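Local coordinates for protein dephospho-CoA kinase (Legionella pneumophila subsp. pneumophila, PDB 4TTR) that probably catalyses the last step of coenzyme A biosynthesis, the ATP-dependent phosphorylation of the 3'-hydroxyl group of dephospho-CoA, at residues A[29-34]-A[191-196]; A[66-71]-A[86-91]; A[122-127]-A[135-140]. All blocks are in the same frame, centred on the assembly; numbering follows the deposited sequence. Where two conformers were deposited one is given.

Contact 1. Residues A[29-34]-A[191-196]; sequences KSTVAE and SGLSEL. With BU2 (1,3-butanediol), chain B.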
loop_
_atom_site.group_PDB
_atom_site.type_symbol
_atom_site.label_atom_id
_atom_site.label_comp_id
_atom_site.label_asym_id
_atom_site.label_seq_id
_atom_site.Cartn_x
_atom_site.Cartn_y
_atom_site.Cartn_z
ATOM N N LYS A 29 -6.471 -5.582 1.237
ATOM C CA LYS A 29 -6.537 -4.232 0.684
ATOM C C LYS A 29 -6.450 -4.202 -0.840
ATOM O O LYS A 29 -7.029 -3.319 -1.471
ATOM C CB LYS A 29 -5.447 -3.339 1.297
ATOM C CG LYS A 29 -4.096 -3.326 0.607
ATOM C CD LYS A 29 -3.318 -2.092 1.034
ATOM C CE LYS A 29 -1.979 -1.992 0.329
ATOM N NZ LYS A 29 -0.850 -2.230 1.263
ATOM N N SER A 30 -5.725 -5.141 -1.441
ATOM C CA SER A 30 -5.643 -5.200 -2.895
ATOM C C SER A 30 -6.998 -5.605 -3.471
ATOM O O SER A 30 -7.343 -5.229 -4.586
ATOM C CB SER A 30 -4.554 -6.177 -3.346
ATOM O OG SER A 30 -5.027 -7.511 -3.340
ATOM N N THR A 31 -7.762 -6.373 -2.699
ATOM C CA THR A 31 -9.119 -6.735 -3.085
ATOM C C THR A 31 -10.018 -5.506 -2.993
ATOM O O THR A 31 -10.877 -5.281 -3.848
ATOM C CB THR A 31 -9.680 -7.852 -2.195
ATOM O OG1 THR A 31 -8.821 -8.995 -2.270
ATOM C CG2 THR A 31 -11.087 -8.240 -2.634
ATOM N N VAL A 32 -9.809 -4.714 -1.947
ATOM C CA VAL A 32 -10.526 -3.458 -1.776
ATOM C C VAL A 32 -10.238 -2.538 -2.953
ATOM O O VAL A 32 -11.145 -1.904 -3.483
ATOM C CB VAL A 32 -10.145 -2.771 -0.445
ATOM C CG1 VAL A 32 -10.632 -1.327 -0.402
ATOM C CG2 VAL A 32 -10.719 -3.547 0.723
ATOM N N ALA A 33 -8.976 -2.473 -3.365
ATOM C CA ALA A 33 -8.592 -1.647 -4.506
ATOM C C ALA A 33 -9.315 -2.098 -5.771
ATOM O O ALA A 33 -9.781 -1.271 -6.553
ATOM C CB ALA A 33 -7.088 -1.692 -4.715
ATOM N N GLU A 34 -9.418 -3.410 -5.961
ATOM C CA GLU A 34 -10.087 -3.960 -7.134
ATOM C C GLU A 34 -11.570 -3.589 -7.143
ATOM O O GLU A 34 -12.127 -3.259 -8.189
ATOM C CB GLU A 34 -9.913 -5.484 -7.184
ATOM C CG GLU A 34 -10.592 -6.169 -8.370
ATOM C CD GLU A 34 -10.073 -5.693 -9.721
ATOM O OE1 GLU A 34 -10.767 -5.916 -10.736
ATOM O OE2 GLU A 34 -8.970 -5.104 -9.775
ATOM N N SER A 191 -15.395 -10.507 7.534
ATOM C CA SER A 191 -16.409 -11.490 7.157
ATOM C C SER A 191 -16.677 -11.640 5.659
ATOM O O SER A 191 -17.779 -11.353 5.195
ATOM C CB SER A 191 -17.726 -11.143 7.851
ATOM O OG SER A 191 -18.306 -9.981 7.291
ATOM N N GLY A 192 -15.686 -12.105 4.906
ATOM C CA GLY A 192 -15.919 -12.532 3.535
ATOM C C GLY A 192 -16.029 -11.444 2.474
ATOM O O GLY A 192 -16.255 -10.270 2.773
ATOM N N LEU A 193 -15.890 -11.866 1.219
ATOM C CA LEU A 193 -15.804 -10.964 0.072
ATOM C C LEU A 193 -17.062 -10.141 -0.172
ATOM O O LEU A 193 -16.979 -9.005 -0.635
ATOM C CB LEU A 193 -15.498 -11.763 -1.199
ATOM C CG LEU A 193 -14.106 -12.372 -1.364
ATOM C CD1 LEU A 193 -14.066 -13.205 -2.636
ATOM C CD2 LEU A 193 -13.032 -11.298 -1.402
ATOM N N SER A 194 -18.225 -10.717 0.110
ATOM C CA SER A 194 -19.486 -10.048 -0.184
ATOM C C SER A 194 -19.693 -8.819 0.699
ATOM O O SER A 194 -20.085 -7.760 0.207
ATOM C CB SER A 194 -20.658 -11.017 -0.019
ATOM O OG SER A 194 -21.895 -10.359 -0.228
ATOM N N GLU A 195 -19.438 -8.954 1.998
ATOM C CA GLU A 195 -19.581 -7.818 2.902
ATOM C C GLU A 195 -18.478 -6.803 2.658
ATOM O O GLU A 195 -18.667 -5.609 2.875
ATOM C CB GLU A 195 -19.566 -8.265 4.368
ATOM C CG GLU A 195 -20.949 -8.320 5.008
ATOM C CD GLU A 195 -21.681 -6.987 4.943
ATOM O OE1 GLU A 195 -21.075 -5.953 5.300
ATOM O OE2 GLU A 195 -22.859 -6.971 4.524
ATOM N N LEU A 196 -17.322 -7.282 2.213
ATOM C CA LEU A 196 -16.227 -6.390 1.863
ATOM C C LEU A 196 -16.667 -5.480 0.721
ATOM O O LEU A 196 -16.460 -4.268 0.762
ATOM C CB LEU A 196 -14.984 -7.191 1.475
ATOM C CG LEU A 196 -13.713 -6.396 1.174
ATOM C CD1 LEU A 196 -13.319 -5.535 2.364
ATOM C CD2 LEU A 196 -12.574 -7.342 0.797
HETATM C C1 BU2 B . -5.331 -8.783 -0.434
HETATM O O1 BU2 B . -5.521 -10.181 -0.419
HETATM C C2 BU2 B . -3.856 -8.450 -0.512
HETATM C C3 BU2 B . -3.499 -7.527 0.635
HETATM O O3 BU2 B . -3.346 -8.297 1.806
HETATM C C4 BU2 B . -2.210 -6.805 0.320
#
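Thr31 and Val32, on helix 29-38, meet Leu193 and Leu196, on helix 192-213, in a contact carried by methyl groups. Segment 29-34 begins, however, with residues that face other partners. Lys29 turns away from the second helix; its backbone N lies 3.6 Å from C3 of a bound 1,3-butanediol, while its aliphatic chain runs toward Glu125 of strand 122-125. Ser30 follows and lines the pocket of the diol. Thr31 is the branch point. With its methyl CG2 anti to the backbone N and OG1 beside it (chi1 -58°), the residue divides its labour: OG1 stays on the diol side, 3.9 Å from C1 of the ligand, and CG2 enters the interhelical seam. There CG2 sits 3.8 Å from Leu193 CD2 and equally far from Leu196 CD2, bridging two leucines one helical turn apart. The Leu193 side chain crosses that of Thr31 at about a right angle, its CD2 branch alone reaching over. One residue on, Val32 offers CG2 to Leu196 CD1 at 3.7 Å. Leu196 thus spreads its two methyls between neighbours, CD2 to the threonine and CD1 to the valine, and both Val32 and Leu196 also rest on Leu187 of strand 185-188. The segment axes approach no nearer than 11.1 Å, at a crossing angle of -52°, which leaves only side-chain ends to touch. Ala33, beyond, packs on Leu21 and Glu125 instead. Helix 29-38 follows strand 18-23 through the phosphate-binding loop, and Lys29, Ser30 and Thr31 belong to the predicted ATP site; what this contact represents is a Walker A helix inclined against the C-terminal helix, in the P-loop kinase fold.

Contact 2. Residues A[66-71]-A[86-91]; sequences SHFGSS and DIIFSN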
loop_
_atom_site.group_PDB
_atom_site.type_symbol
_atom_site.label_atom_id
_atom_site.label_comp_id
_atom_site.label_asym_id
_atom_site.label_seq_id
_atom_site.Cartn_x
_atom_site.Cartn_y
_atom_site.Cartn_z
ATOM N N SER A 66 23.792 -1.093 -5.146
ATOM C CA SER A 66 25.032 -0.540 -4.623
ATOM C C SER A 66 24.928 -0.367 -3.110
ATOM O O SER A 66 25.899 -0.573 -2.382
ATOM C CB SER A 66 25.358 0.796 -5.293
ATOM O OG SER A 66 24.882 1.886 -4.525
ATOM N N HIS A 67 23.741 0.002 -2.642
ATOM C CA HIS A 67 23.513 0.246 -1.221
ATOM C C HIS A 67 23.477 -1.042 -0.403
ATOM O O HIS A 67 24.176 -1.169 0.602
ATOM C CB HIS A 67 22.204 1.012 -1.029
ATOM C CG HIS A 67 21.938 1.411 0.389
ATOM N ND1 HIS A 67 22.574 2.473 0.994
ATOM C CD2 HIS A 67 21.103 0.891 1.319
ATOM C CE1 HIS A 67 22.140 2.592 2.236
ATOM N NE2 HIS A 67 21.249 1.643 2.460
ATOM N N PHE A 68 22.657 -1.994 -0.833
ATOM C CA PHE A 68 22.471 -3.228 -0.083
ATOM C C PHE A 68 23.489 -4.295 -0.466
ATOM O O PHE A 68 23.729 -5.227 0.298
ATOM C CB PHE A 68 21.055 -3.767 -0.291
ATOM C CG PHE A 68 19.987 -2.927 0.352
ATOM C CD1 PHE A 68 19.911 -2.814 1.731
ATOM C CD2 PHE A 68 19.051 -2.261 -0.423
ATOM C CE1 PHE A 68 18.921 -2.044 2.326
ATOM C CE2 PHE A 68 18.060 -1.491 0.165
ATOM C CZ PHE A 68 17.995 -1.381 1.540
ATOM N N GLY A 69 24.079 -4.162 -1.649
ATOM C CA GLY A 69 25.115 -5.083 -2.085
ATOM C C GLY A 69 24.570 -6.225 -2.919
ATOM O O GLY A 69 23.385 -6.268 -3.235
ATOM N N SER A 70 25.445 -7.164 -3.252
ATOM C CA SER A 70 25.131 -8.236 -4.186
ATOM C C SER A 70 24.051 -9.199 -3.697
ATOM O O SER A 70 23.470 -9.930 -4.498
ATOM C CB SER A 70 26.405 -9.024 -4.499
ATOM O OG SER A 70 27.044 -9.445 -3.305
ATOM N N SER A 71 23.777 -9.205 -2.393
ATOM C CA SER A 71 22.820 -10.156 -1.827
ATOM C C SER A 71 21.389 -9.925 -2.336
ATOM O O SER A 71 20.585 -10.858 -2.362
ATOM C CB SER A 71 22.838 -10.092 -0.291
ATOM O OG SER A 71 22.172 -8.940 0.200
ATOM N N ASP A 86 12.152 -8.124 3.584
ATOM C CA ASP A 86 12.632 -8.607 4.876
ATOM C C ASP A 86 13.552 -7.581 5.529
ATOM O O ASP A 86 13.479 -7.355 6.735
ATOM C CB ASP A 86 13.374 -9.939 4.724
ATOM C CG ASP A 86 12.465 -11.070 4.273
ATOM O OD1 ASP A 86 11.230 -10.911 4.342
ATOM O OD2 ASP A 86 12.990 -12.124 3.853
ATOM N N ILE A 87 14.416 -6.964 4.729
ATOM C CA ILE A 87 15.350 -5.969 5.243
ATOM C C ILE A 87 14.603 -4.718 5.688
ATOM O O ILE A 87 14.831 -4.203 6.782
ATOM C CB ILE A 87 16.423 -5.597 4.184
ATOM C CG1 ILE A 87 17.347 -6.792 3.931
ATOM C CG2 ILE A 87 17.245 -4.388 4.640
ATOM C CD1 ILE A 87 18.346 -6.596 2.795
ATOM N N ILE A 88 13.712 -4.235 4.831
ATOM C CA ILE A 88 12.944 -3.027 5.108
ATOM C C ILE A 88 12.099 -3.191 6.372
ATOM O O ILE A 88 12.007 -2.278 7.192
ATOM C CB ILE A 88 12.024 -2.665 3.904
ATOM C CG1 ILE A 88 12.850 -2.307 2.660
ATOM C CG2 ILE A 88 11.097 -1.511 4.231
ATOM C CD1 ILE A 88 14.012 -1.363 2.892
ATOM N N PHE A 89 11.486 -4.356 6.531
ATOM C CA PHE A 89 10.588 -4.594 7.655
ATOM C C PHE A 89 11.325 -4.624 8.992
ATOM O O PHE A 89 10.797 -4.172 10.003
ATOM C CB PHE A 89 9.831 -5.907 7.452
ATOM C CG PHE A 89 8.997 -6.314 8.633
ATOM C CD1 PHE A 89 9.466 -7.247 9.542
ATOM C CD2 PHE A 89 7.746 -5.757 8.836
ATOM C CE1 PHE A 89 8.701 -7.620 10.630
ATOM C CE2 PHE A 89 6.976 -6.125 9.921
ATOM C CZ PHE A 89 7.454 -7.059 10.820
ATOM N N SER A 90 12.547 -5.149 8.987
ATOM C CA SER A 90 13.295 -5.363 10.224
ATOM C C SER A 90 14.257 -4.218 10.541
ATOM O O SER A 90 14.699 -4.080 11.680
ATOM C CB SER A 90 14.067 -6.682 10.143
ATOM O OG SER A 90 14.947 -6.697 9.032
ATOM N N ASN A 91 14.568 -3.402 9.537
ATOM C CA ASN A 91 15.526 -2.306 9.684
ATOM C C ASN A 91 14.887 -0.976 9.270
ATOM O O ASN A 91 14.773 -0.670 8.082
ATOM C CB ASN A 91 16.783 -2.593 8.850
ATOM C CG ASN A 91 17.974 -1.747 9.265
ATOM O OD1 ASN A 91 17.828 -0.594 9.667
ATOM N ND2 ASN A 91 19.168 -2.324 9.163
#
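The first torsion of Phe68 (chi1 -69°) swings its ring to lie anti to the carbonyl carbon, and that of Ile87 (chi1 -68°) sets the methyl CG2 anti to the backbone N, bringing Phe68 CE1 3.7 Å from Ile87 CG2. The two side chains lie alongside each other, pointing opposite ways. Ile88, the next residue, joins: its bond from the backbone does not aim at the ring, yet the end of the chain bends round to bring CD1 within 4.2 Å of Phe68 CZ. Both methyls approach the ring obliquely. The contact joins the C-terminal ends of helices 59-68 and 81-90, in the helical region that, as in other dephospho-CoA kinases, probably forms the CoA-substrate domain; from helix 92-115, Glu94 touches Phe68, and Arg95 and Leu98 touch Ile88. One face of the Phe68 ring is occupied by His67 CD2, 3.7 Å above the centre of that ring; the imidazole is itself held by a hydrogen bond from NE2 to Glu94 and a stack on Trp97. After Phe68, Gly69 leaves the helix with positive phi. At the end of the partner helix, the carbonyl O of Asp86 accepts from both N and OG of Ser90, the hydroxyl at 2.8 Å.

Contact 3. Residues A[122-127]-A[135-140]; sequences CLIEIP and YPYLQK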
loop_
_atom_site.group_PDB
_atom_site.type_symbol
_atom_site.label_atom_id
_atom_site.label_comp_id
_atom_site.label_asym_id
_atom_site.label_seq_id
_atom_site.Cartn_x
_atom_site.Cartn_y
_atom_site.Cartn_z
ATOM N N CYS A 122 -9.928 9.915 -6.899
ATOM C CA CYS A 122 -8.850 8.972 -7.191
ATOM C C CYS A 122 -8.429 8.226 -5.933
ATOM O O CYS A 122 -8.432 8.781 -4.838
ATOM C CB CYS A 122 -7.649 9.710 -7.795
ATOM S SG CYS A 122 -6.285 8.648 -8.346
ATOM N N LEU A 123 -8.076 6.960 -6.106
ATOM C CA LEU A 123 -7.575 6.135 -5.019
ATOM C C LEU A 123 -6.083 5.884 -5.214
ATOM O O LEU A 123 -5.662 5.432 -6.273
ATOM C CB LEU A 123 -8.339 4.816 -4.964
ATOM C CG LEU A 123 -8.230 4.016 -3.671
ATOM C CD1 LEU A 123 -9.033 4.676 -2.561
ATOM C CD2 LEU A 123 -8.710 2.602 -3.913
ATOM N N ILE A 124 -5.292 6.201 -4.193
ATOM C CA ILE A 124 -3.850 5.989 -4.228
ATOM C C ILE A 124 -3.452 4.954 -3.176
ATOM O O ILE A 124 -3.499 5.227 -1.977
ATOM C CB ILE A 124 -3.071 7.299 -3.974
ATOM C CG1 ILE A 124 -3.589 8.422 -4.879
ATOM C CG2 ILE A 124 -1.582 7.075 -4.196
ATOM C CD1 ILE A 124 -2.970 9.781 -4.602
ATOM N N GLU A 125 -3.077 3.764 -3.629
ATOM C CA GLU A 125 -2.608 2.719 -2.727
ATOM C C GLU A 125 -1.187 3.024 -2.271
ATOM O O GLU A 125 -0.275 3.120 -3.091
ATOM C CB GLU A 125 -2.665 1.350 -3.402
ATOM C CG GLU A 125 -2.390 0.192 -2.455
ATOM C CD GLU A 125 -2.347 -1.149 -3.162
ATOM O OE1 GLU A 125 -1.318 -1.848 -3.048
ATOM O OE2 GLU A 125 -3.345 -1.510 -3.821
ATOM N N ILE A 126 -1.018 3.168 -0.958
ATOM C CA ILE A 126 0.240 3.604 -0.364
ATOM C C ILE A 126 0.598 2.691 0.815
ATOM O O ILE A 126 -0.244 1.914 1.266
ATOM C CB ILE A 126 0.141 5.079 0.087
ATOM C CG1 ILE A 126 -0.989 5.253 1.105
ATOM C CG2 ILE A 126 -0.084 5.967 -1.123
ATOM C CD1 ILE A 126 -1.236 6.689 1.533
ATOM N N PRO A 127 1.850 2.760 1.308
ATOM C CA PRO A 127 2.217 1.858 2.408
ATOM C C PRO A 127 1.572 2.223 3.746
ATOM O O PRO A 127 1.175 3.369 3.952
ATOM C CB PRO A 127 3.742 1.999 2.490
ATOM C CG PRO A 127 4.032 3.328 1.911
ATOM C CD PRO A 127 3.010 3.537 0.830
ATOM N N TYR A 135 2.821 12.706 1.286
ATOM C CA TYR A 135 1.443 12.648 0.797
ATOM C C TYR A 135 0.545 13.668 1.500
ATOM O O TYR A 135 -0.478 13.301 2.080
ATOM C CB TYR A 135 0.872 11.242 0.985
ATOM C CG TYR A 135 1.598 10.187 0.188
ATOM C CD1 TYR A 135 1.373 10.047 -1.174
ATOM C CD2 TYR A 135 2.509 9.332 0.795
ATOM C CE1 TYR A 135 2.034 9.089 -1.913
ATOM C CE2 TYR A 135 3.176 8.366 0.063
ATOM C CZ TYR A 135 2.933 8.251 -1.292
ATOM O OH TYR A 135 3.592 7.295 -2.028
ATOM N N PRO A 136 0.923 14.954 1.444
ATOM C CA PRO A 136 0.164 16.020 2.105
ATOM C C PRO A 136 -1.110 16.408 1.355
ATOM O O PRO A 136 -1.904 17.194 1.871
ATOM C CB PRO A 136 1.153 17.185 2.116
ATOM C CG PRO A 136 1.959 16.977 0.883
ATOM C CD PRO A 136 2.105 15.487 0.742
ATOM N N TYR A 137 -1.297 15.855 0.161
ATOM C CA TYR A 137 -2.392 16.263 -0.716
ATOM C C TYR A 137 -3.629 15.368 -0.610
ATOM O O TYR A 137 -4.635 15.616 -1.273
ATOM C CB TYR A 137 -1.910 16.295 -2.171
ATOM C CG TYR A 137 -1.170 15.051 -2.622
ATOM C CD1 TYR A 137 0.215 14.978 -2.544
ATOM C CD2 TYR A 137 -1.854 13.958 -3.136
ATOM C CE1 TYR A 137 0.897 13.851 -2.960
ATOM C CE2 TYR A 137 -1.181 12.827 -3.554
ATOM C CZ TYR A 137 0.193 12.778 -3.463
ATOM O OH TYR A 137 0.864 11.654 -3.877
ATOM N N LEU A 138 -3.560 14.335 0.221
ATOM C CA LEU A 138 -4.681 13.419 0.389
ATOM C C LEU A 138 -5.839 14.082 1.129
ATOM O O LEU A 138 -5.635 14.707 2.166
ATOM C CB LEU A 138 -4.231 12.168 1.147
ATOM C CG LEU A 138 -3.136 11.327 0.491
ATOM C CD1 LEU A 138 -2.795 10.144 1.380
ATOM C CD2 LEU A 138 -3.557 10.857 -0.893
ATOM N N GLN A 139 -7.053 13.943 0.605
ATOM C CA GLN A 139 -8.237 14.435 1.302
ATOM C C GLN A 139 -8.638 13.475 2.411
ATOM O O GLN A 139 -9.092 13.887 3.477
ATOM C CB GLN A 139 -9.421 14.605 0.344
ATOM C CG GLN A 139 -9.356 15.787 -0.606
ATOM C CD GLN A 139 -8.855 17.046 0.052
ATOM O OE1 GLN A 139 -9.459 17.563 1.002
ATOM N NE2 GLN A 139 -7.751 17.569 -0.475
ATOM N N LYS A 140 -8.483 12.187 2.130
ATOM C CA LYS A 140 -8.899 11.138 3.045
ATOM C C LYS A 140 -7.859 10.036 3.096
ATOM O O LYS A 140 -7.109 9.840 2.140
ATOM C CB LYS A 140 -10.240 10.548 2.614
ATOM C CG LYS A 140 -11.377 11.534 2.561
ATOM C CD LYS A 140 -11.800 11.949 3.950
ATOM C CE LYS A 140 -13.216 12.461 3.937
ATOM N NZ LYS A 140 -13.639 12.961 5.262
#
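Tyr135 opens the second segment by laying one ring face against Ile126, whose CG2 makes a CH-pi contact 4.0 Å from the ring centroid and 23° off the normal. The methyl is displaced toward the rim, 3.8 Å from CZ. A type I turn then carries the chain from Tyr135 to Leu138. Within it Tyr137 behaves differently: its CG lies between the backbone N and the carbonyl carbon (chi1 49°), and the ring meets Ile124 by its edge, with CD1 of the isoleucine near the ring plane and 3.7 Å from CE2. The contact buries Tyr137 OH, for which the model holds no hydrogen-bond partner, probably at some cost. The turn belongs to the connection between strands 122-125 and 140-145, the parallel neighbours of strand 18-23 in the five-stranded sheet of this P-loop NTPase fold; the loop packs on the sheet face away from helix 29-38, against Ile124 and Ile126 at and just after the C-terminal end of strand 122-125. Leu138 uses both branches: CD1 meets Ile126 CD1 tip to tip at 3.8 Å, whereas CD2 lies 3.9 Å from Ile124 CD1. Ile124 CD1 is thus shared by the Tyr137 edge and Leu138. Leu138 also touches Ser18, and Ile126 touches Thr22, both on the intervening strand.

Side-chain packing without a hydrogen bond across the segments is common to all three contacts, but its partners vary with place. Contacts 1 and 3 belong to the nucleotide-binding core, contact 1 between two helices that flank the sheet and contact 3 between a strand and a loop; helix 29-38 of contact 1 rests on strand 122-125 of contact 3. Contact 2 lies at the surface, joining helix ends, its centre about 32 Å from that of contact 1. Contact 1 packs aliphatic groups only, beside the ligand pocket; the other two set isoleucines against aromatic rings, obliquely in contact 2 and by face and edge in contact 3, with isoleucine-leucine packing besides in contact 3, which buries the largest area.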